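Local coordinates for protein 5-ketofructose reductase (Gluconobacter sp., PDB 7COK) that reduces 5-ketofructose, probably with a nicotinamide nucleotide, as a member of the shikimate dehydrogenase family with substrate-binding and Rossmann-type domains, at residues F6-T11 with G35-Y40; G12-P17 with I41-K46; A29-A34 with R266-A271; V63-S68 with V95-G100. All coordinates share one frame; numbering follows the deposited sequence.

Contact 1. Residues F6-T11 with G35-Y40; sequences FRSILT and GLDARY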
loop_
_atom_site.group_PDB
_atom_site.type_symbol
_atom_site.label_atom_id
_atom_site.label_comp_id
_atom_site.label_asym_id
_atom_site.label_seq_id
_atom_site.Cartn_x
_atom_site.Cartn_y
_atom_site.Cartn_z
ATOM N N PHE A 6 -2.506 13.668 1.982
ATOM C CA PHE A 6 -2.432 12.531 1.070
ATOM C C PHE A 6 -1.667 11.351 1.624
ATOM O O PHE A 6 -1.412 10.384 0.899
ATOM C CB PHE A 6 -1.846 12.986 -0.258
ATOM C CG PHE A 6 -2.739 13.931 -0.985
ATOM C CD1 PHE A 6 -3.898 13.473 -1.613
ATOM C CD2 PHE A 6 -2.441 15.292 -1.014
ATOM C CE1 PHE A 6 -4.747 14.359 -2.275
ATOM C CE2 PHE A 6 -3.282 16.179 -1.671
ATOM C CZ PHE A 6 -4.438 15.714 -2.298
ATOM N N ARG A 7 -1.327 11.411 2.907
ATOM C CA ARG A 7 -0.697 10.278 3.554
ATOM C C ARG A 7 -1.713 9.458 4.330
ATOM O O ARG A 7 -2.119 9.855 5.431
ATOM C CB ARG A 7 0.427 10.723 4.465
ATOM C CG ARG A 7 1.123 9.538 5.085
ATOM C CD ARG A 7 2.036 9.965 6.203
ATOM N NE ARG A 7 2.761 8.795 6.681
ATOM C CZ ARG A 7 3.743 8.811 7.583
ATOM N NH1 ARG A 7 4.163 9.945 8.130
ATOM N NH2 ARG A 7 4.339 7.669 7.911
ATOM N N SER A 8 -2.130 8.336 3.735
ATOM C CA SER A 8 -3.005 7.369 4.418
ATOM C C SER A 8 -2.211 6.497 5.375
ATOM O O SER A 8 -1.045 6.209 5.127
ATOM C CB SER A 8 -3.700 6.465 3.398
ATOM O OG SER A 8 -4.348 7.211 2.378
ATOM N N ILE A 9 -2.851 6.055 6.450
ATOM C CA ILE A 9 -2.282 5.064 7.368
ATOM C C ILE A 9 -2.190 3.764 6.567
ATOM O O ILE A 9 -3.141 3.400 5.849
ATOM C CB ILE A 9 -3.180 4.870 8.621
ATOM C CG1 ILE A 9 -3.286 6.160 9.467
ATOM C CG2 ILE A 9 -2.711 3.653 9.426
ATOM C CD1 ILE A 9 -4.444 6.220 10.453
ATOM N N LEU A 10 -1.043 3.076 6.657
ATOM C CA LEU A 10 -0.823 1.872 5.860
ATOM C C LEU A 10 -0.794 0.643 6.739
ATOM O O LEU A 10 -0.129 0.616 7.776
ATOM C CB LEU A 10 0.482 1.973 5.064
ATOM C CG LEU A 10 0.517 3.154 4.073
ATOM C CD1 LEU A 10 1.900 3.267 3.454
ATOM C CD2 LEU A 10 -0.577 3.005 3.004
ATOM N N THR A 11 -1.559 -0.352 6.310
ATOM C CA THR A 11 -1.607 -1.691 6.862
ATOM C C THR A 11 -1.652 -2.629 5.650
ATOM O O THR A 11 -1.764 -2.158 4.505
ATOM C CB THR A 11 -2.877 -1.907 7.737
ATOM O OG1 THR A 11 -4.071 -1.741 6.948
ATOM C CG2 THR A 11 -2.920 -0.957 8.925
ATOM N N GLY A 35 -14.656 6.408 8.514
ATOM C CA GLY A 35 -14.092 7.643 7.944
ATOM C C GLY A 35 -12.601 7.745 8.205
ATOM O O GLY A 35 -12.049 8.853 8.295
ATOM N N LEU A 36 -11.946 6.587 8.296
ATOM C CA LEU A 36 -10.528 6.519 8.629
ATOM C C LEU A 36 -9.769 6.513 7.333
ATOM O O LEU A 36 -10.083 5.729 6.413
ATOM C CB LEU A 36 -10.242 5.240 9.424
ATOM C CG LEU A 36 -9.500 5.246 10.763
ATOM C CD1 LEU A 36 -8.893 3.862 10.999
ATOM C CD2 LEU A 36 -8.439 6.323 10.862
ATOM N N ASP A 37 -8.785 7.407 7.228
ATOM C CA ASP A 37 -7.931 7.431 6.050
ATOM C C ASP A 37 -6.822 6.392 6.232
ATOM O O ASP A 37 -5.688 6.698 6.598
ATOM C CB ASP A 37 -7.379 8.817 5.760
ATOM C CG ASP A 37 -6.461 8.832 4.547
ATOM O OD1 ASP A 37 -6.552 7.890 3.712
ATOM O OD2 ASP A 37 -5.642 9.774 4.427
ATOM N N ALA A 38 -7.202 5.150 5.986
ATOM C CA ALA A 38 -6.317 3.995 6.169
ATOM C C ALA A 38 -6.528 3.076 4.981
ATOM O O ALA A 38 -7.603 3.063 4.371
ATOM C CB ALA A 38 -6.604 3.274 7.493
ATOM N N ARG A 39 -5.481 2.318 4.639
ATOM C CA ARG A 39 -5.513 1.392 3.515
ATOM C C ARG A 39 -4.967 0.055 3.972
ATOM O O ARG A 39 -4.137 -0.010 4.853
ATOM C CB ARG A 39 -4.645 1.931 2.388
ATOM C CG ARG A 39 -5.059 3.315 1.897
ATOM C CD ARG A 39 -4.207 3.768 0.737
ATOM N NE ARG A 39 -4.667 3.095 -0.472
ATOM C CZ ARG A 39 -4.233 3.358 -1.695
ATOM N NH1 ARG A 39 -3.298 4.279 -1.901
ATOM N NH2 ARG A 39 -4.742 2.680 -2.703
ATOM N N TYR A 40 -5.425 -1.010 3.315
ATOM C CA TYR A 40 -4.931 -2.360 3.533
ATOM C C TYR A 40 -4.364 -2.827 2.212
ATOM O O TYR A 40 -5.102 -2.984 1.226
ATOM C CB TYR A 40 -6.094 -3.240 3.948
ATOM C CG TYR A 40 -5.701 -4.638 4.423
ATOM C CD1 TYR A 40 -5.471 -5.670 3.507
ATOM C CD2 TYR A 40 -5.598 -4.930 5.775
ATOM C CE1 TYR A 40 -5.152 -6.956 3.939
ATOM C CE2 TYR A 40 -5.271 -6.211 6.204
ATOM C CZ TYR A 40 -5.066 -7.217 5.276
ATOM O OH TYR A 40 -4.750 -8.508 5.711
#

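Contact 2. Residues G12-P17 with I41-K46; sequences GSFSTP and INCDVK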
loop_
_atom_site.group_PDB
_atom_site.type_symbol
_atom_site.label_atom_id
_atom_site.label_comp_id
_atom_site.label_asym_id
_atom_site.label_seq_id
_atom_site.Cartn_x
_atom_site.Cartn_y
_atom_site.Cartn_z
ATOM N N GLY A 12 -1.551 -3.946 5.866
ATOM C CA GLY A 12 -1.752 -4.865 4.758
ATOM C C GLY A 12 -1.450 -6.286 5.146
ATOM O O GLY A 12 -1.554 -6.637 6.324
ATOM N N SER A 13 -1.040 -7.075 4.151
ATOM C CA SER A 13 -0.860 -8.513 4.326
ATOM C C SER A 13 0.256 -9.064 3.463
ATOM O O SER A 13 0.475 -8.588 2.351
ATOM C CB SER A 13 -2.174 -9.222 3.978
ATOM O OG SER A 13 -2.045 -10.637 3.913
ATOM N N PHE A 14 0.968 -10.058 4.009
ATOM C CA PHE A 14 1.972 -10.806 3.259
ATOM C C PHE A 14 1.510 -12.256 3.233
ATOM O O PHE A 14 1.238 -12.866 4.273
ATOM C CB PHE A 14 3.339 -10.725 3.941
ATOM C CG PHE A 14 3.836 -9.333 4.181
ATOM C CD1 PHE A 14 3.586 -8.278 3.261
ATOM C CD2 PHE A 14 4.629 -9.059 5.312
ATOM C CE1 PHE A 14 4.083 -6.997 3.499
ATOM C CE2 PHE A 14 5.119 -7.767 5.543
ATOM C CZ PHE A 14 4.856 -6.742 4.650
ATOM N N SER A 15 1.390 -12.809 2.028
ATOM C CA SER A 15 0.986 -14.204 1.857
ATOM C C SER A 15 1.247 -14.585 0.411
ATOM O O SER A 15 1.457 -13.716 -0.428
ATOM C CB SER A 15 -0.502 -14.390 2.190
ATOM O OG SER A 15 -1.329 -13.797 1.220
ATOM N N THR A 16 1.234 -15.881 0.129
ATOM C CA THR A 16 1.184 -16.345 -1.253
ATOM C C THR A 16 0.489 -17.701 -1.328
ATOM O O THR A 16 0.826 -18.595 -0.537
ATOM C CB THR A 16 2.577 -16.365 -1.958
ATOM O OG1 THR A 16 2.392 -16.593 -3.357
ATOM C CG2 THR A 16 3.549 -17.407 -1.406
ATOM N N PRO A 17 -0.492 -17.866 -2.229
ATOM C CA PRO A 17 -1.070 -16.818 -3.089
ATOM C C PRO A 17 -2.004 -15.898 -2.292
ATOM O O PRO A 17 -2.454 -16.268 -1.217
ATOM C CB PRO A 17 -1.875 -17.631 -4.112
ATOM C CG PRO A 17 -2.247 -18.883 -3.385
ATOM C CD PRO A 17 -1.073 -19.197 -2.508
ATOM N N ILE A 41 -3.056 -3.101 2.204
ATOM C CA ILE A 41 -2.333 -3.482 1.007
ATOM C C ILE A 41 -2.067 -4.996 0.980
ATOM O O ILE A 41 -1.233 -5.505 1.737
ATOM C CB ILE A 41 -1.003 -2.673 0.872
ATOM C CG1 ILE A 41 -1.220 -1.144 1.074
ATOM C CG2 ILE A 41 -0.312 -2.995 -0.440
ATOM C CD1 ILE A 41 -2.318 -0.492 0.259
ATOM N N ASN A 42 -2.775 -5.698 0.091
ATOM C CA ASN A 42 -2.693 -7.152 -0.026
ATOM C C ASN A 42 -1.553 -7.528 -0.971
ATOM O O ASN A 42 -1.640 -7.336 -2.197
ATOM C CB ASN A 42 -4.032 -7.667 -0.567
ATOM C CG ASN A 42 -4.122 -9.189 -0.592
ATOM O OD1 ASN A 42 -3.524 -9.861 0.226
ATOM N ND2 ASN A 42 -4.921 -9.723 -1.518
ATOM N N CYS A 43 -0.458 -8.019 -0.392
ATOM C CA CYS A 43 0.783 -8.289 -1.144
ATOM C C CYS A 43 1.052 -9.769 -1.315
ATOM O O CYS A 43 0.888 -10.547 -0.386
ATOM C CB CYS A 43 1.980 -7.696 -0.415
ATOM S SG CYS A 43 1.886 -5.919 -0.117
ATOM N N ASP A 44 1.497 -10.134 -2.518
ATOM C CA ASP A 44 1.892 -11.489 -2.752
ATOM C C ASP A 44 3.389 -11.585 -2.513
ATOM O O ASP A 44 4.192 -11.121 -3.322
ATOM C CB ASP A 44 1.506 -11.939 -4.150
ATOM C CG ASP A 44 1.417 -13.418 -4.258
ATOM O OD1 ASP A 44 2.478 -14.060 -4.202
ATOM O OD2 ASP A 44 0.299 -13.948 -4.376
ATOM N N VAL A 45 3.746 -12.178 -1.380
ATOM C CA VAL A 45 5.131 -12.196 -0.923
ATOM C C VAL A 45 5.579 -13.651 -0.881
ATOM O O VAL A 45 4.964 -14.479 -0.209
ATOM C CB VAL A 45 5.264 -11.562 0.489
ATOM C CG1 VAL A 45 6.668 -11.715 1.021
ATOM C CG2 VAL A 45 4.888 -10.084 0.479
ATOM N N LYS A 46 6.650 -13.962 -1.609
ATOM C CA LYS A 46 7.180 -15.325 -1.634
ATOM C C LYS A 46 8.007 -15.599 -0.361
ATOM O O LYS A 46 8.434 -14.673 0.345
ATOM C CB LYS A 46 7.992 -15.567 -2.920
ATOM C CG LYS A 46 7.241 -15.267 -4.229
ATOM C CD LYS A 46 5.857 -15.918 -4.281
ATOM C CE LYS A 46 5.104 -15.640 -5.581
ATOM N NZ LYS A 46 4.696 -14.217 -5.834
HETATM O O HOH W 1 -1.222 -11.019 1.296
#

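Contact 3. Residues A29-A34 with R266-A271; sequences AGYHHA and RTLDSA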
loop_
_atom_site.group_PDB
_atom_site.type_symbol
_atom_site.label_atom_id
_atom_site.label_comp_id
_atom_site.label_asym_id
_atom_site.label_seq_id
_atom_site.Cartn_x
_atom_site.Cartn_y
_atom_site.Cartn_z
ATOM N N ALA A 29 -13.692 -1.871 4.022
ATOM C CA ALA A 29 -15.091 -1.477 4.230
ATOM C C ALA A 29 -15.264 -0.885 5.636
ATOM O O ALA A 29 -15.935 0.149 5.832
ATOM C CB ALA A 29 -16.008 -2.654 3.988
ATOM N N GLY A 30 -14.608 -1.509 6.610
ATOM C CA GLY A 30 -14.543 -0.993 7.971
ATOM C C GLY A 30 -13.870 0.365 8.076
ATOM O O GLY A 30 -14.410 1.271 8.702
ATOM N N TYR A 31 -12.707 0.509 7.440
ATOM C CA TYR A 31 -12.011 1.797 7.421
ATOM C C TYR A 31 -12.914 2.915 6.861
ATOM O O TYR A 31 -12.993 3.998 7.435
ATOM C CB TYR A 31 -10.736 1.735 6.579
ATOM C CG TYR A 31 -9.558 0.936 7.138
ATOM C CD1 TYR A 31 -9.395 0.706 8.510
ATOM C CD2 TYR A 31 -8.606 0.421 6.272
ATOM C CE1 TYR A 31 -8.293 0.004 8.980
ATOM C CE2 TYR A 31 -7.505 -0.289 6.735
ATOM C CZ TYR A 31 -7.357 -0.500 8.091
ATOM O OH TYR A 31 -6.278 -1.232 8.579
ATOM N N HIS A 32 -13.599 2.619 5.755
ATOM C CA HIS A 32 -14.416 3.619 5.055
ATOM C C HIS A 32 -15.614 4.014 5.906
ATOM O O HIS A 32 -15.929 5.187 6.014
ATOM C CB HIS A 32 -14.835 3.090 3.691
ATOM C CG HIS A 32 -15.638 4.064 2.890
ATOM N ND1 HIS A 32 -15.068 5.134 2.236
ATOM C CD2 HIS A 32 -16.970 4.138 2.651
ATOM C CE1 HIS A 32 -16.011 5.815 1.606
ATOM N NE2 HIS A 32 -17.174 5.234 1.846
ATOM N N HIS A 33 -16.233 3.032 6.566
ATOM C CA HIS A 33 -17.387 3.291 7.420
ATOM C C HIS A 33 -17.002 4.208 8.581
ATOM O O HIS A 33 -17.809 5.084 8.988
ATOM C CB HIS A 33 -17.975 1.952 7.912
ATOM C CG HIS A 33 -19.244 2.086 8.711
ATOM N ND1 HIS A 33 -19.253 2.389 10.056
ATOM C CD2 HIS A 33 -20.538 1.923 8.350
ATOM C CE1 HIS A 33 -20.504 2.422 10.489
ATOM N NE2 HIS A 33 -21.298 2.125 9.477
ATOM N N ALA A 34 -15.787 4.033 9.103
ATOM C CA ALA A 34 -15.270 4.832 10.247
ATOM C C ALA A 34 -14.784 6.210 9.822
ATOM O O ALA A 34 -14.523 7.053 10.679
ATOM C CB ALA A 34 -14.144 4.095 10.976
ATOM N N ARG A 266 -8.713 1.547 17.098
ATOM C CA ARG A 266 -10.100 1.779 16.684
ATOM C C ARG A 266 -10.823 0.451 16.588
ATOM O O ARG A 266 -10.214 -0.554 16.158
ATOM C CB ARG A 266 -10.191 2.470 15.317
ATOM C CG ARG A 266 -10.269 3.970 15.349
ATOM C CD ARG A 266 -8.926 4.508 14.926
ATOM N NE ARG A 266 -8.842 5.943 15.155
ATOM C CZ ARG A 266 -7.732 6.583 15.474
ATOM N NH1 ARG A 266 -6.577 5.924 15.637
ATOM N NH2 ARG A 266 -7.794 7.898 15.648
ATOM N N THR A 267 -12.103 0.448 16.969
ATOM C CA THR A 267 -12.978 -0.719 16.839
ATOM C C THR A 267 -13.859 -0.479 15.612
ATOM O O THR A 267 -14.751 0.397 15.637
ATOM C CB THR A 267 -13.822 -0.910 18.116
ATOM O OG1 THR A 267 -12.939 -1.186 19.213
ATOM C CG2 THR A 267 -14.846 -2.049 17.975
ATOM N N LEU A 268 -13.584 -1.203 14.527
ATOM C CA LEU A 268 -14.381 -1.072 13.296
ATOM C C LEU A 268 -15.774 -1.665 13.449
ATOM O O LEU A 268 -16.038 -2.439 14.369
ATOM C CB LEU A 268 -13.655 -1.658 12.075
ATOM C CG LEU A 268 -12.244 -1.104 11.815
ATOM C CD1 LEU A 268 -11.645 -1.839 10.622
ATOM C CD2 LEU A 268 -12.187 0.415 11.671
ATOM N N ASP A 269 -16.651 -1.278 12.519
ATOM C CA ASP A 269 -18.046 -1.699 12.538
ATOM C C ASP A 269 -18.171 -3.133 12.004
ATOM O O ASP A 269 -17.910 -3.395 10.810
ATOM C CB ASP A 269 -18.854 -0.727 11.673
ATOM C CG ASP A 269 -20.338 -1.014 11.699
ATOM O OD1 ASP A 269 -20.978 -0.693 12.714
ATOM O OD2 ASP A 269 -20.854 -1.552 10.704
ATOM N N SER A 270 -18.606 -4.049 12.872
ATOM C CA SER A 270 -18.782 -5.457 12.484
ATOM C C SER A 270 -19.839 -5.660 11.404
ATOM O O SER A 270 -19.638 -6.496 10.520
ATOM C CB SER A 270 -19.095 -6.371 13.680
ATOM O OG SER A 270 -18.022 -6.416 14.595
ATOM N N ALA A 271 -20.953 -4.920 11.478
ATOM C CA ALA A 271 -22.039 -5.101 10.515
ATOM C C ALA A 271 -21.597 -4.892 9.061
ATOM O O ALA A 271 -21.889 -5.713 8.195
ATOM C CB ALA A 271 -23.260 -4.232 10.868
HETATM O O HOH W 2 -16.118 0.929 10.844
#

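Contact 4. Residues V63-S68 with V95-G100; sequences VGFNCS and VAIREG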
loop_
_atom_site.group_PDB
_atom_site.type_symbol
_atom_site.label_atom_id
_atom_site.label_comp_id
_atom_site.label_asym_id
_atom_site.label_seq_id
_atom_site.Cartn_x
_atom_site.Cartn_y
_atom_site.Cartn_z
ATOM N N VAL A 63 1.698 0.625 10.017
ATOM C CA VAL A 63 1.415 0.458 11.444
ATOM C C VAL A 63 1.149 -0.986 11.827
ATOM O O VAL A 63 1.095 -1.335 13.013
ATOM C CB VAL A 63 0.285 1.385 11.954
ATOM C CG1 VAL A 63 0.638 2.846 11.661
ATOM C CG2 VAL A 63 -1.031 1.008 11.316
ATOM N N GLY A 64 0.979 -1.835 10.820
ATOM C CA GLY A 64 0.714 -3.241 11.049
ATOM C C GLY A 64 0.559 -4.005 9.769
ATOM O O GLY A 64 0.393 -3.415 8.706
ATOM N N PHE A 65 0.623 -5.330 9.890
ATOM C CA PHE A 65 0.326 -6.203 8.764
ATOM C C PHE A 65 -0.074 -7.580 9.253
ATOM O O PHE A 65 0.283 -7.951 10.352
ATOM C CB PHE A 65 1.518 -6.301 7.791
ATOM C CG PHE A 65 2.802 -6.801 8.412
ATOM C CD1 PHE A 65 3.101 -8.177 8.443
ATOM C CD2 PHE A 65 3.730 -5.892 8.934
ATOM C CE1 PHE A 65 4.314 -8.629 8.999
ATOM C CE2 PHE A 65 4.955 -6.344 9.466
ATOM C CZ PHE A 65 5.237 -7.708 9.509
ATOM N N ASN A 66 -0.846 -8.297 8.433
ATOM C CA ASN A 66 -1.098 -9.732 8.615
ATOM C C ASN A 66 -0.123 -10.583 7.868
ATOM O O ASN A 66 0.446 -10.158 6.853
ATOM C CB ASN A 66 -2.504 -10.072 8.113
ATOM C CG ASN A 66 -3.581 -9.414 8.939
ATOM O OD1 ASN A 66 -4.454 -8.739 8.395
ATOM N ND2 ASN A 66 -3.490 -9.547 10.261
ATOM N N CYS A 67 0.051 -11.793 8.389
ATOM C CA CYS A 67 0.715 -12.867 7.662
ATOM C C CYS A 67 -0.252 -14.018 7.541
ATOM O O CYS A 67 -0.933 -14.384 8.509
ATOM C CB CYS A 67 1.917 -13.354 8.435
ATOM S SG CYS A 67 3.270 -12.189 8.456
ATOM N N SER A 68 -0.350 -14.559 6.334
ATOM C CA SER A 68 -1.126 -15.776 6.092
ATOM C C SER A 68 -0.163 -16.812 5.527
ATOM O O SER A 68 1.051 -16.558 5.481
ATOM C CB SER A 68 -2.286 -15.497 5.123
ATOM O OG SER A 68 -3.139 -14.477 5.600
ATOM N N VAL A 95 0.849 -8.612 13.019
ATOM C CA VAL A 95 2.034 -7.895 13.503
ATOM C C VAL A 95 1.696 -6.429 13.656
ATOM O O VAL A 95 1.156 -5.824 12.747
ATOM C CB VAL A 95 3.254 -8.079 12.548
ATOM C CG1 VAL A 95 4.474 -7.259 13.029
ATOM C CG2 VAL A 95 3.614 -9.556 12.426
ATOM N N ALA A 96 2.023 -5.857 14.810
ATOM C CA ALA A 96 1.936 -4.425 15.017
ATOM C C ALA A 96 3.322 -3.841 14.907
ATOM O O ALA A 96 4.297 -4.487 15.329
ATOM C CB ALA A 96 1.379 -4.118 16.391
ATOM N N ILE A 97 3.408 -2.646 14.322
ATOM C CA ILE A 97 4.624 -1.859 14.235
ATOM C C ILE A 97 4.426 -0.627 15.124
ATOM O O ILE A 97 3.593 0.248 14.839
ATOM C CB ILE A 97 5.022 -1.464 12.787
ATOM C CG1 ILE A 97 4.941 -2.683 11.845
ATOM C CG2 ILE A 97 6.415 -0.836 12.777
ATOM C CD1 ILE A 97 5.310 -2.420 10.389
ATOM N N ARG A 98 5.181 -0.600 16.222
ATOM C CA ARG A 98 5.094 0.479 17.205
ATOM C C ARG A 98 6.476 1.063 17.402
ATOM O O ARG A 98 7.365 0.395 17.934
ATOM C CB ARG A 98 4.511 -0.017 18.532
ATOM N N GLU A 99 6.643 2.297 16.919
ATOM C CA GLU A 99 7.913 3.032 16.928
ATOM C C GLU A 99 9.088 2.172 16.404
ATOM O O GLU A 99 10.141 2.054 17.048
ATOM C CB GLU A 99 8.190 3.634 18.322
ATOM C CG GLU A 99 6.997 4.335 18.973
ATOM C CD GLU A 99 7.344 5.047 20.275
ATOM O OE1 GLU A 99 7.946 4.419 21.173
ATOM O OE2 GLU A 99 6.997 6.241 20.408
ATOM N N GLY A 100 8.878 1.553 15.235
ATOM C CA GLY A 100 9.887 0.715 14.584
ATOM C C GLY A 100 9.992 -0.718 15.106
ATOM O O GLY A 100 10.707 -1.526 14.518
#

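Contact 1. Residues F6-T11 with G35-Y40
Ser8 lays its CB against the CG of Arg39 (3.7 Å) while its OG turns to the carboxylate of Asp37, just ahead of two parallel strands. Residues 9-11 and 38-40 belong to the beta-alpha-beta unit formed by strand 9-15, helix 23-34 and strand 38-44, in the substrate-binding part of this shikimate dehydrogenase relative. Ser8 OG donates to Asp37 OD1 at 2.7 Å, meeting it on the syn side but 26° out of the carboxylate plane. The Asp37 carboxylate points away from its own backbone N, which carries the acid across to the serine, and the residue itself is the centre of an inverse gamma turn that leads into the strand. The backbone ladder starts here: Ile9 N donates to Asp37 O (2.9 Å), and Ile9 O then accepts from Arg39 N.

Ile9 and Ala38 share a face, CB to CB 3.9 Å, and the CD1 of Ile9 reaches on to Leu36 CD2, the two chains crossing obliquely; Leu264 of helix 248-264 packs against both Ile9 and Leu36. On the other face Arg39, bent at chi3, sends its guanidinium to the second subunit, where NH2 forms a salt bridge with Glu28 of that subunit.

Farther along, Arg39 O is gripped twice by one residue. Thr11 N donates to it at 3.0 Å, and Thr11 OG1, between N and the carbonyl carbon at chi1 61°, donates at 2.7 Å from 33° out of the carbonyl plane.

Contact 2. Residues G12-P17 with I41-K46
Strands 12-15 and 41-44 run parallel, their axes 4.4 Å apart at closest approach and inclined by 15°. Ser13 N donates to Ile41 O, Cys43 N to Ser13 O and Val45 N to Ser15 O; the bond from Ser15 N to Cys43 O is weak. At Gly12, CA lies 3.1 Å from Ile41 O, where a side chain would clash.

A water joins the strands on the face of Ser13, Ser15 and Asn42: it accepts from both serine OG atoms and donates to Asn42 OD1 and to Cys43 O, the latter at 2.7 Å. The Asn42 amide nitrogen bonds Cys18 O. On the other face the Phe14 ring meets the CB of Cys43 at its edge, and its CD1 lies 3.6 Å from Val45 CG2.

Asp44 OD1 takes two donors from opposite faces of its carboxylate plane: Thr16 OG1 at 2.7 Å, and Lys46 NZ at 2.8 Å, 41° out of that plane. Thr16 reaches it with OG1 anti to the backbone N (chi1 -169°). With alanine in place of Asp44, Thr16 OG1 would probably lose its acceptor and Lys46 its carboxylate within this strand pair, although Glu61 of the second subunit also pairs with the lysine.

Two parallel strands joined through helix 23-34 form a classic beta-alpha-beta unit, here at one side of the mixed sheet of the substrate-binding domain.

Contact 3. Residues A29-A34 with R266-A271
Leu268 pushes its two methyl groups against the last turns of helix 23-34, where Gly30 leaves room for them. CD2 settles 3.8 Å from Gly30 O and CD1 lies 4.0 Å from Gly30 CA; a CB on residue 30 would clash with CD1. The leucine has CG anti to its carbonyl carbon and an extended chi2, which spreads the fork along the helix surface. From there CD1 also reaches Tyr31 CD1 at 4.0 Å, and CD2 touches the CB of Ala34. Tyr31 sends its hydroxyl onward to Thr11 OG1 in strand 9-15.

One turn after Gly30, the His33 side chain meets Asp269. The imidazole and carboxylate planes are stacked, only 13° apart, and Asp269 CG stands 3.6 Å above the ring, offset toward its rim. Beside it, over the same face, Asp269 CB makes a CH-pi contact, 3.9 Å from the centroid of the His33 ring. Both residues place CG anti to the backbone N (chi1 -175° and -176°), which carries each flat group out to meet the other. The acid is already engaged: Asp269 is the N-cap of the helix that begins at Ser270, and its OD2 takes the N-H of Val272. Water 2 completes the join, donating to Gly30 O and accepting from Asp269 N, each at 2.8 Å.

Helix 23-34 thus lies beside the start of helix 270-281, which adds Val272 against His33 and Thr276 against Ala29, while helix 248-264 packs on the Leu268 and Tyr31 side through Val260 and Trp263.

Contact 4. Residues V63-S68 with V95-G100
Phe65 and Val95 face each other as a hydrogen-bonded pair of antiparallel strands 64-67 and 95-98, and both main-chain polar groups of each residue are used. Val95 N donates to Phe65 O at 2.8 Å with an N-H...O angle of 167°; in return Phe65 N donates to Val95 O at 2.9 Å. Val95 O also receives a weak hydrogen bond from Trp263 NE1. The next rung is Ile97 N to Val63 O, 3.0 Å. Between these rungs sits the non-hydrogen-bonded pair Gly64 and Ala96; Gly64 CA comes 3.1 Å from Val95 O, a tight spot for any side chain. Val63 N turns the other way, to Leu10 O in strand 9-15. Asn66 is satisfied outside the pair, its ND2 by Asn93 O and its OD1 by Tyr40 OH.

The side chains that meet across the pair are apolar. Phe65 holds CG between its backbone N and carbonyl carbon (chi1 58°), which brings one ring face against Val95, whose CB stands 3.6 Å from the ring plane, offset toward the rim, with Val95 CG2 3.6 Å from Phe65 CE1. Ile97 CD1 comes to the ring edge near CE2, and Leu102 of strand 101-105 packs on all three. A serine in place of Phe65 would probably open a gap beside Val95 and strip Ile97 CD1 of its aromatic neighbour.

Chemically the contact divides its work: main-chain bonds fix the register of the strands, and the buried ring and branched aliphatics hold the sheet's face by dispersion and hydrophobic packing.

In the fold
From the N terminus, strand 9-15 passes through contact 1 and then contact 2, and helix 23-34 returns the chain so that strand 38-44 can close both. Their segments alternate, so the two contacts cross, and both touch the second subunit. Contact 4 follows in series, closing the 26-residue loop between 63-68 and 95-100; strand 64-67 bonds the other edge of strand 9-15, so contacts 1, 2 and 4 build one mixed sheet. Contact 3 opens on helix 23-34, crossing contacts 1 and 2, and closes only at 266-271, with contact 4 nested inside its long loop. It ties the C-terminal helices back to the N-terminal domain.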